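Local coordinates for protein probable M18 family aminopeptidase 1 (Thermotoga maritima, PDB 2GLF) that probably acts as a metal-dependent aminopeptidase of the M18 family, removing residues from the amino ends of peptides with the help of bound metal ions, at residues I191-E196 against K202-K207; P104-E109 against L113-Y118. One frame throughout, in Å; residues are numbered along the deposited sequence.

Contact 1: residues I191-E196 against K202-K207; sequences IPLSGE and KTNVLK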
ATOM      1  N   ILE A 191     -20.448  29.265  33.324  1.00 13.75           N
ATOM      2  CA  ILE A 191     -21.695  29.745  33.916  1.00 13.75           C
ATOM      3  C   ILE A 191     -22.353  30.789  33.012  1.00 13.75           C
ATOM      4  O   ILE A 191     -21.709  31.739  32.577  1.00 14.53           O
ATOM      5  CB  ILE A 191     -21.470  30.297  35.378  1.00 18.66           C
ATOM      6  CG1 ILE A 191     -22.659  31.158  35.816  1.00 20.59           C
ATOM      7  CG2 ILE A 191     -20.173  31.050  35.479  1.00 15.94           C
ATOM      8  CD1 ILE A 191     -22.659  32.575  35.268  1.00 24.31           C
ATOM      9  N   PRO A 192     -23.650  30.605  32.702  1.00 16.97           N
ATOM     10  CA  PRO A 192     -24.453  31.491  31.849  1.00 17.46           C
ATOM     11  C   PRO A 192     -25.048  32.696  32.571  1.00 18.70           C
ATOM     12  O   PRO A 192     -25.360  32.638  33.765  1.00 18.97           O
ATOM     13  CB  PRO A 192     -25.533  30.563  31.327  1.00  7.41           C
ATOM     14  CG  PRO A 192     -25.803  29.711  32.526  1.00  7.41           C
ATOM     15  CD  PRO A 192     -24.415  29.391  33.044  1.00  7.41           C
ATOM     16  N   LEU A 193     -25.213  33.787  31.830  1.00 24.80           N
ATOM     17  CA  LEU A 193     -25.771  35.016  32.377  1.00 26.15           C
ATOM     18  C   LEU A 193     -27.287  34.941  32.343  1.00 27.97           C
ATOM     19  O   LEU A 193     -27.889  35.076  31.280  1.00 28.16           O
ATOM     20  CB  LEU A 193     -25.324  36.215  31.541  1.00 16.02           C
ATOM     21  CG  LEU A 193     -25.058  37.544  32.258  1.00 15.99           C
ATOM     22  CD1 LEU A 193     -25.193  38.680  31.256  1.00 15.99           C
ATOM     23  CD2 LEU A 193     -26.033  37.743  33.400  1.00 15.99           C
ATOM     24  N   SER A 194     -27.909  34.721  33.493  1.00 39.08           N
ATOM     25  CA  SER A 194     -29.361  34.654  33.535  1.00 42.20           C
ATOM     26  C   SER A 194     -29.901  35.864  32.777  1.00 44.06           C
ATOM     27  O   SER A 194     -29.467  36.994  33.008  1.00 44.57           O
ATOM     28  CB  SER A 194     -29.862  34.684  34.979  1.00 40.25           C
ATOM     29  OG  SER A 194     -31.274  34.562  35.022  1.00 41.21           O
ATOM     30  N   GLY A 195     -30.835  35.625  31.864  1.00 36.94           N
ATOM     31  CA  GLY A 195     -31.394  36.715  31.094  1.00 39.09           C
ATOM     32  C   GLY A 195     -30.949  36.654  29.651  1.00 40.90           C
ATOM     33  O   GLY A 195     -31.765  36.787  28.742  1.00 41.56           O
ATOM     34  N   GLU A 196     -29.654  36.453  29.433  1.00 35.78           N
ATOM     35  CA  GLU A 196     -29.113  36.372  28.082  1.00 37.74           C
ATOM     36  C   GLU A 196     -29.683  35.180  27.322  1.00 38.51           C
ATOM     37  O   GLU A 196     -29.666  34.048  27.809  1.00 38.58           O
ATOM     38  CB  GLU A 196     -27.585  36.274  28.121  1.00 64.89           C
ATOM     39  CG  GLU A 196     -26.866  37.602  27.929  1.00 68.34           C
ATOM     40  CD  GLU A 196     -27.162  38.240  26.579  1.00 71.24           C
ATOM     41  OE1 GLU A 196     -26.998  37.559  25.545  1.00 73.85           O
ATOM     42  OE2 GLU A 196     -27.554  39.427  26.549  1.00 71.42           O
ATOM     43  N   LYS A 202     -20.554  33.413  27.031  1.00 21.51           N
ATOM     44  CA  LYS A 202     -19.544  34.341  26.533  1.00 20.47           C
ATOM     45  C   LYS A 202     -19.827  35.680  27.201  1.00 20.52           C
ATOM     46  O   LYS A 202     -18.947  36.275  27.838  1.00 19.55           O
ATOM     47  CB  LYS A 202     -19.640  34.486  25.011  1.00  5.41           C
ATOM     48  CG  LYS A 202     -18.572  35.385  24.420  1.00  5.28           C
ATOM     49  CD  LYS A 202     -18.791  35.602  22.943  1.00  5.28           C
ATOM     50  CE  LYS A 202     -17.753  36.554  22.374  1.00  5.28           C
ATOM     51  NZ  LYS A 202     -17.799  36.663  20.882  1.00  5.45           N
ATOM     52  N   THR A 203     -21.074  36.125  27.057  1.00 33.65           N
ATOM     53  CA  THR A 203     -21.551  37.378  27.631  1.00 33.64           C
ATOM     54  C   THR A 203     -21.155  37.495  29.102  1.00 33.80           C
ATOM     55  O   THR A 203     -20.726  38.558  29.559  1.00 34.43           O
ATOM     56  CB  THR A 203     -23.092  37.480  27.523  1.00 12.55           C
ATOM     57  OG1 THR A 203     -23.475  37.466  26.144  1.00 12.72           O
ATOM     58  CG2 THR A 203     -23.597  38.759  28.176  1.00 11.83           C
ATOM     59  N   ASN A 204     -21.305  36.401  29.840  1.00 17.96           N
ATOM     60  CA  ASN A 204     -20.956  36.410  31.250  1.00 17.20           C
ATOM     61  C   ASN A 204     -19.468  36.708  31.399  1.00 17.08           C
ATOM     62  O   ASN A 204     -19.072  37.569  32.187  1.00 16.51           O
ATOM     63  CB  ASN A 204     -21.279  35.071  31.898  1.00 13.07           C
ATOM     64  CG  ASN A 204     -21.168  35.129  33.402  1.00 14.75           C
ATOM     65  OD1 ASN A 204     -21.917  35.851  34.057  1.00 17.81           O
ATOM     66  ND2 ASN A 204     -20.224  34.381  33.962  1.00 15.31           N
ATOM     67  N   VAL A 205     -18.643  35.989  30.641  1.00 19.33           N
ATOM     68  CA  VAL A 205     -17.203  36.203  30.683  1.00 18.81           C
ATOM     69  C   VAL A 205     -16.903  37.665  30.346  1.00 18.74           C
ATOM     70  O   VAL A 205     -16.123  38.324  31.038  1.00 18.74           O
ATOM     71  CB  VAL A 205     -16.489  35.291  29.678  1.00  3.96           C
ATOM     72  CG1 VAL A 205     -15.040  35.731  29.484  1.00  3.96           C
ATOM     73  CG2 VAL A 205     -16.546  33.874  30.173  1.00  3.96           C
ATOM     74  N   LEU A 206     -17.534  38.167  29.286  1.00 21.95           N
ATOM     75  CA  LEU A 206     -17.330  39.551  28.867  1.00 21.91           C
ATOM     76  C   LEU A 206     -17.691  40.534  29.964  1.00 23.09           C
ATOM     77  O   LEU A 206     -17.052  41.576  30.104  1.00 23.87           O
ATOM     78  CB  LEU A 206     -18.155  39.863  27.623  1.00  2.16           C
ATOM     79  CG  LEU A 206     -17.522  39.449  26.300  1.00  2.16           C
ATOM     80  CD1 LEU A 206     -18.471  39.779  25.172  1.00  2.16           C
ATOM     81  CD2 LEU A 206     -16.189  40.167  26.114  1.00  2.16           C
ATOM     82  N   LYS A 207     -18.721  40.199  30.734  1.00 25.36           N
ATOM     83  CA  LYS A 207     -19.169  41.043  31.831  1.00 25.94           C
ATOM     84  C   LYS A 207     -18.129  41.022  32.944  1.00 26.71           C
ATOM     85  O   LYS A 207     -17.770  42.063  33.496  1.00 28.15           O
ATOM     86  CB  LYS A 207     -20.516  40.547  32.343  1.00 17.80           C
ATOM     87  CG  LYS A 207     -21.058  41.306  33.533  1.00 19.47           C
ATOM     88  CD  LYS A 207     -22.575  41.270  33.523  1.00 24.41           C
ATOM     89  CE  LYS A 207     -23.133  41.451  34.909  1.00 26.33           C
ATOM     90  NZ  LYS A 207     -22.713  40.316  35.766  1.00 29.46           N
TER
HETATM   91  O   HOH W   1     -19.134  32.577  32.460  1.00 16.92           O
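The chain at Leu193 passes close to the helix at Asn204, with their CA atoms 5.1 Å apart, and no direct hydrogen bond joins the two segments. This is a loop-on-helix contact within a strand-loop-helix connection. Residues 191-196 lie in the loop that leaves strand 185-189. The same loop leads into helix 200-213, which carries residues 202-207. The loop makes a beta turn, roughly type II, closed by the bond from Glu196 N to Leu193 O at 2.9 Å. Ser194 and Gly195 form its corners. Gly195 has positive phi, 110°, and at its backbone angles a CB would meet the carbonyl O of Ser194, which is why glycine fits. Leu193 and Glu196, at the two ends of the turn, both reach Thr203. CD1 of Leu193 meets CG2 of Thr203 at 3.5 Å, and the two side chains cross at about a right angle. CG of Glu196 packs on the same methyl, also at 3.5 Å. CG2 of Thr203 is anti to its own backbone N, which brings the methyl against Leu193 and Glu196. OG1 is hydrogen-bonded to the backbone O of Glu199, just ahead of the helix. Lys207, one turn further along the helix, brings CD to 4.3 Å from Leu193 CD1. CD1 of Ile191 lies over the face of the Asn204 amide, 3.5 Å from its CG. A second subunit covers this end of the loop, where Asp239 of that subunit accepts a hydrogen bond from Ile191 N. One water links the two segments: it donates to Ile191 O at 2.7 Å and accepts from Asn204 ND2 at 2.6 Å.

Contact 2: residues P104-E109 against L113-Y118; sequences PLIEDE and LFKTHY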
ATOM      1  N   PRO A 104     -10.251  36.343  20.351  1.00 18.63           N
ATOM      2  CA  PRO A 104     -10.144  35.077  21.079  1.00 17.75           C
ATOM      3  C   PRO A 104     -11.412  34.530  21.723  1.00 16.67           C
ATOM      4  O   PRO A 104     -11.551  33.318  21.874  1.00 16.67           O
ATOM      5  CB  PRO A 104      -9.075  35.384  22.119  1.00 13.88           C
ATOM      6  CG  PRO A 104      -9.418  36.785  22.499  1.00 13.07           C
ATOM      7  CD  PRO A 104      -9.673  37.443  21.149  1.00 14.22           C
ATOM      8  N   LEU A 105     -12.340  35.402  22.098  1.00 12.58           N
ATOM      9  CA  LEU A 105     -13.544  34.928  22.758  1.00 12.58           C
ATOM     10  C   LEU A 105     -14.665  34.437  21.844  1.00 12.58           C
ATOM     11  O   LEU A 105     -15.219  35.201  21.042  1.00 12.58           O
ATOM     12  CB  LEU A 105     -14.097  36.010  23.681  1.00 20.26           C
ATOM     13  CG  LEU A 105     -14.481  35.596  25.107  1.00 19.50           C
ATOM     14  CD1 LEU A 105     -15.446  36.642  25.657  1.00 19.49           C
ATOM     15  CD2 LEU A 105     -15.131  34.216  25.130  1.00 20.52           C
ATOM     16  N   ILE A 106     -14.988  33.152  21.983  1.00 15.55           N
ATOM     17  CA  ILE A 106     -16.063  32.513  21.227  1.00 15.55           C
ATOM     18  C   ILE A 106     -16.809  31.632  22.219  1.00 15.55           C
ATOM     19  O   ILE A 106     -16.305  31.370  23.313  1.00 15.55           O
ATOM     20  CB  ILE A 106     -15.526  31.591  20.111  1.00 11.87           C
ATOM     21  CG1 ILE A 106     -14.935  30.314  20.721  1.00 11.87           C
ATOM     22  CG2 ILE A 106     -14.459  32.302  19.322  1.00 11.87           C
ATOM     23  CD1 ILE A 106     -14.500  29.283  19.695  1.00 11.87           C
ATOM     24  N   GLU A 107     -18.004  31.186  21.845  1.00 15.55           N
ATOM     25  CA  GLU A 107     -18.772  30.288  22.698  1.00 16.30           C
ATOM     26  C   GLU A 107     -19.163  29.067  21.886  1.00 16.24           C
ATOM     27  O   GLU A 107     -19.553  29.190  20.729  1.00 16.89           O
ATOM     28  CB  GLU A 107     -20.042  30.946  23.237  1.00 28.94           C
ATOM     29  CG  GLU A 107     -20.812  29.990  24.157  1.00 30.86           C
ATOM     30  CD  GLU A 107     -22.060  30.588  24.780  1.00 31.53           C
ATOM     31  OE1 GLU A 107     -21.959  31.676  25.388  1.00 35.30           O
ATOM     32  OE2 GLU A 107     -23.139  29.958  24.675  1.00 35.36           O
ATOM     33  N   ASP A 108     -19.050  27.888  22.486  1.00 28.43           N
ATOM     34  CA  ASP A 108     -19.407  26.648  21.800  1.00 28.57           C
ATOM     35  C   ASP A 108     -19.918  25.626  22.803  1.00 27.93           C
ATOM     36  O   ASP A 108     -19.291  25.391  23.835  1.00 28.08           O
ATOM     37  CB  ASP A 108     -18.203  26.075  21.058  1.00 43.30           C
ATOM     38  CG  ASP A 108     -18.610  25.215  19.880  1.00 46.94           C
ATOM     39  OD1 ASP A 108     -17.772  24.426  19.394  1.00 50.39           O
ATOM     40  OD2 ASP A 108     -19.770  25.340  19.433  1.00 51.39           O
ATOM     41  N   GLU A 109     -21.052  25.012  22.486  1.00 12.11           N
ATOM     42  CA  GLU A 109     -21.673  24.032  23.369  1.00 11.17           C
ATOM     43  C   GLU A 109     -21.770  24.572  24.793  1.00 10.72           C
ATOM     44  O   GLU A 109     -21.480  23.870  25.766  1.00  9.85           O
ATOM     45  CB  GLU A 109     -20.904  22.713  23.350  1.00 21.18           C
ATOM     46  CG  GLU A 109     -21.039  21.940  22.036  1.00 22.66           C
ATOM     47  CD  GLU A 109     -22.491  21.803  21.547  1.00 25.86           C
ATOM     48  OE1 GLU A 109     -23.394  21.493  22.369  1.00 25.87           O
ATOM     49  OE2 GLU A 109     -22.721  21.994  20.327  1.00 25.78           O
ATOM     50  N   LEU A 113     -14.799  30.225  25.301  1.00 21.77           N
ATOM     51  CA  LEU A 113     -13.461  29.769  24.930  1.00 21.68           C
ATOM     52  C   LEU A 113     -12.524  30.856  24.418  1.00 21.87           C
ATOM     53  O   LEU A 113     -12.962  31.850  23.836  1.00 23.95           O
ATOM     54  CB  LEU A 113     -13.574  28.706  23.843  1.00 10.38           C
ATOM     55  CG  LEU A 113     -14.257  27.387  24.162  1.00 10.00           C
ATOM     56  CD1 LEU A 113     -14.589  26.676  22.865  1.00 10.45           C
ATOM     57  CD2 LEU A 113     -13.347  26.549  25.034  1.00  7.03           C
ATOM     58  N   PHE A 114     -11.229  30.653  24.627  1.00 14.99           N
ATOM     59  CA  PHE A 114     -10.225  31.587  24.129  1.00 15.03           C
ATOM     60  C   PHE A 114      -9.435  30.845  23.067  1.00 15.51           C
ATOM     61  O   PHE A 114      -8.705  29.899  23.377  1.00 16.72           O
ATOM     62  CB  PHE A 114      -9.251  32.031  25.226  1.00 10.15           C
ATOM     63  CG  PHE A 114      -9.831  33.000  26.201  1.00 10.15           C
ATOM     64  CD1 PHE A 114      -9.843  32.709  27.559  1.00 10.15           C
ATOM     65  CD2 PHE A 114     -10.347  34.212  25.768  1.00 10.15           C
ATOM     66  CE1 PHE A 114     -10.362  33.610  28.473  1.00 10.15           C
ATOM     67  CE2 PHE A 114     -10.868  35.126  26.673  1.00 10.15           C
ATOM     68  CZ  PHE A 114     -10.875  34.823  28.032  1.00 10.16           C
ATOM     69  N   LYS A 115      -9.590  31.255  21.816  1.00  9.91           N
ATOM     70  CA  LYS A 115      -8.842  30.619  20.748  1.00 10.80           C
ATOM     71  C   LYS A 115      -7.421  31.178  20.773  1.00 10.37           C
ATOM     72  O   LYS A 115      -7.211  32.368  20.995  1.00 11.00           O
ATOM     73  CB  LYS A 115      -9.471  30.909  19.381  1.00 18.64           C
ATOM     74  CG  LYS A 115     -10.937  30.557  19.255  1.00 19.23           C
ATOM     75  CD  LYS A 115     -11.369  30.563  17.797  1.00 20.39           C
ATOM     76  CE  LYS A 115     -11.087  29.219  17.113  1.00 26.32           C
ATOM     77  NZ  LYS A 115      -9.659  28.778  17.148  1.00 27.88           N
ATOM     78  N   THR A 116      -6.438  30.324  20.560  1.00 14.50           N
ATOM     79  CA  THR A 116      -5.076  30.804  20.543  1.00 14.50           C
ATOM     80  C   THR A 116      -4.456  30.431  19.218  1.00 14.37           C
ATOM     81  O   THR A 116      -5.085  29.796  18.376  1.00 14.51           O
ATOM     82  CB  THR A 116      -4.233  30.172  21.645  1.00 10.69           C
ATOM     83  OG1 THR A 116      -3.986  28.800  21.324  1.00 10.92           O
ATOM     84  CG2 THR A 116      -4.950  30.256  22.973  1.00 10.86           C
ATOM     85  N   HIS A 117      -3.210  30.849  19.051  1.00 13.30           N
ATOM     86  CA  HIS A 117      -2.425  30.564  17.866  1.00 12.20           C
ATOM     87  C   HIS A 117      -1.041  30.379  18.484  1.00 12.43           C
ATOM     88  O   HIS A 117      -0.498  31.307  19.076  1.00 13.17           O
ATOM     89  CB  HIS A 117      -2.456  31.762  16.928  1.00  7.37           C
ATOM     90  CG  HIS A 117      -1.864  31.492  15.585  1.00  7.57           C
ATOM     91  ND1 HIS A 117      -0.606  30.951  15.425  1.00  8.68           N
ATOM     92  CD2 HIS A 117      -2.342  31.711  14.337  1.00  7.37           C
ATOM     93  CE1 HIS A 117      -0.334  30.851  14.135  1.00  7.37           C
ATOM     94  NE2 HIS A 117      -1.370  31.307  13.453  1.00  8.73           N
ATOM     95  N   TYR A 118      -0.481  29.178  18.379  1.00  8.44           N
ATOM     96  CA  TYR A 118       0.815  28.919  18.988  1.00  8.44           C
ATOM     97  C   TYR A 118       1.976  29.686  18.375  1.00  8.44           C
ATOM     98  O   TYR A 118       1.990  29.996  17.183  1.00  8.47           O
ATOM     99  CB  TYR A 118       1.103  27.415  19.004  1.00  6.87           C
ATOM    100  CG  TYR A 118       1.431  26.807  17.674  1.00  7.32           C
ATOM    101  CD1 TYR A 118       2.750  26.742  17.221  1.00  8.69           C
ATOM    102  CD2 TYR A 118       0.434  26.263  16.874  1.00  6.75           C
ATOM    103  CE1 TYR A 118       3.064  26.145  15.998  1.00  7.54           C
ATOM    104  CE2 TYR A 118       0.736  25.665  15.655  1.00  6.75           C
ATOM    105  CZ  TYR A 118       2.052  25.608  15.224  1.00  6.75           C
ATOM    106  OH  TYR A 118       2.345  25.010  14.026  1.00  6.88           O
TER
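Pro104 O is gripped by two groups of the facing strand: it accepts a hydrogen bond from Lys115 N at 2.8 Å and a CA-H...O contact from Phe114, whose CA is 3.1 Å away. Leu113 O is held in the same manner, by Ile106 N at 3.0 Å and by the CA-H of Leu105. Leu113 N donates to Ile106 O at 2.7 Å, so Ile106 and Leu113 form an antiparallel hydrogen-bonded pair. These bonds join strands 97-108 and 111-119 as a beta hairpin, two neighbours in an antiparallel sheet. The two short segments run at 133° to each other, well short of straight antiparallel. Leu105 and Phe114 are the non-hydrogen-bonded pair, and their side chains share a face of the sheet. CG of Leu105 approaches the Phe114 ring obliquely, 4.0 Å from CE2. CB of Pro104 sits at the ring edge, near its plane. Phe100 stacks on the same ring. On the face of Ile106 and Leu113, the first torsion of Ile106, 73°, sets CG1 between the backbone N and the carbonyl carbon. This holds CG1 against Leu113 CB at 3.8 Å, while CG2 and CD1 both lie on the Lys115 methylenes. CD1 is 3.8 Å from CG of Lys115, and the two side chains cross at about a right angle. Lys115 NZ continues to a salt bridge with Glu182. Lys115 thus serves both chemistries: its methylenes join the apolar packing, and its charge is met beyond the hairpin.

Overall arrangement
The two contacts come in series along the chain, contact 2 first, with their centres about 16 Å apart. Contact 2 is the hairpin of strands 97-108 and 111-119. Strand 185-189 pairs with 111-119 at the sheet edge, then runs on into the loop and helix 200-213 of contact 1. That helix packs back on the hairpin. Leu206 CG lies 3.5 Å from Leu105 CD1. Lys202 N and NZ are hydrogen-bonded to Glu107 OE1 and Leu105 O, at 2.8 and 3.0 Å respectively. Both contacts lie away from the metal sites, and both touch the second subunit, so this part of the chain lies at a subunit interface of the twelve-chain assembly.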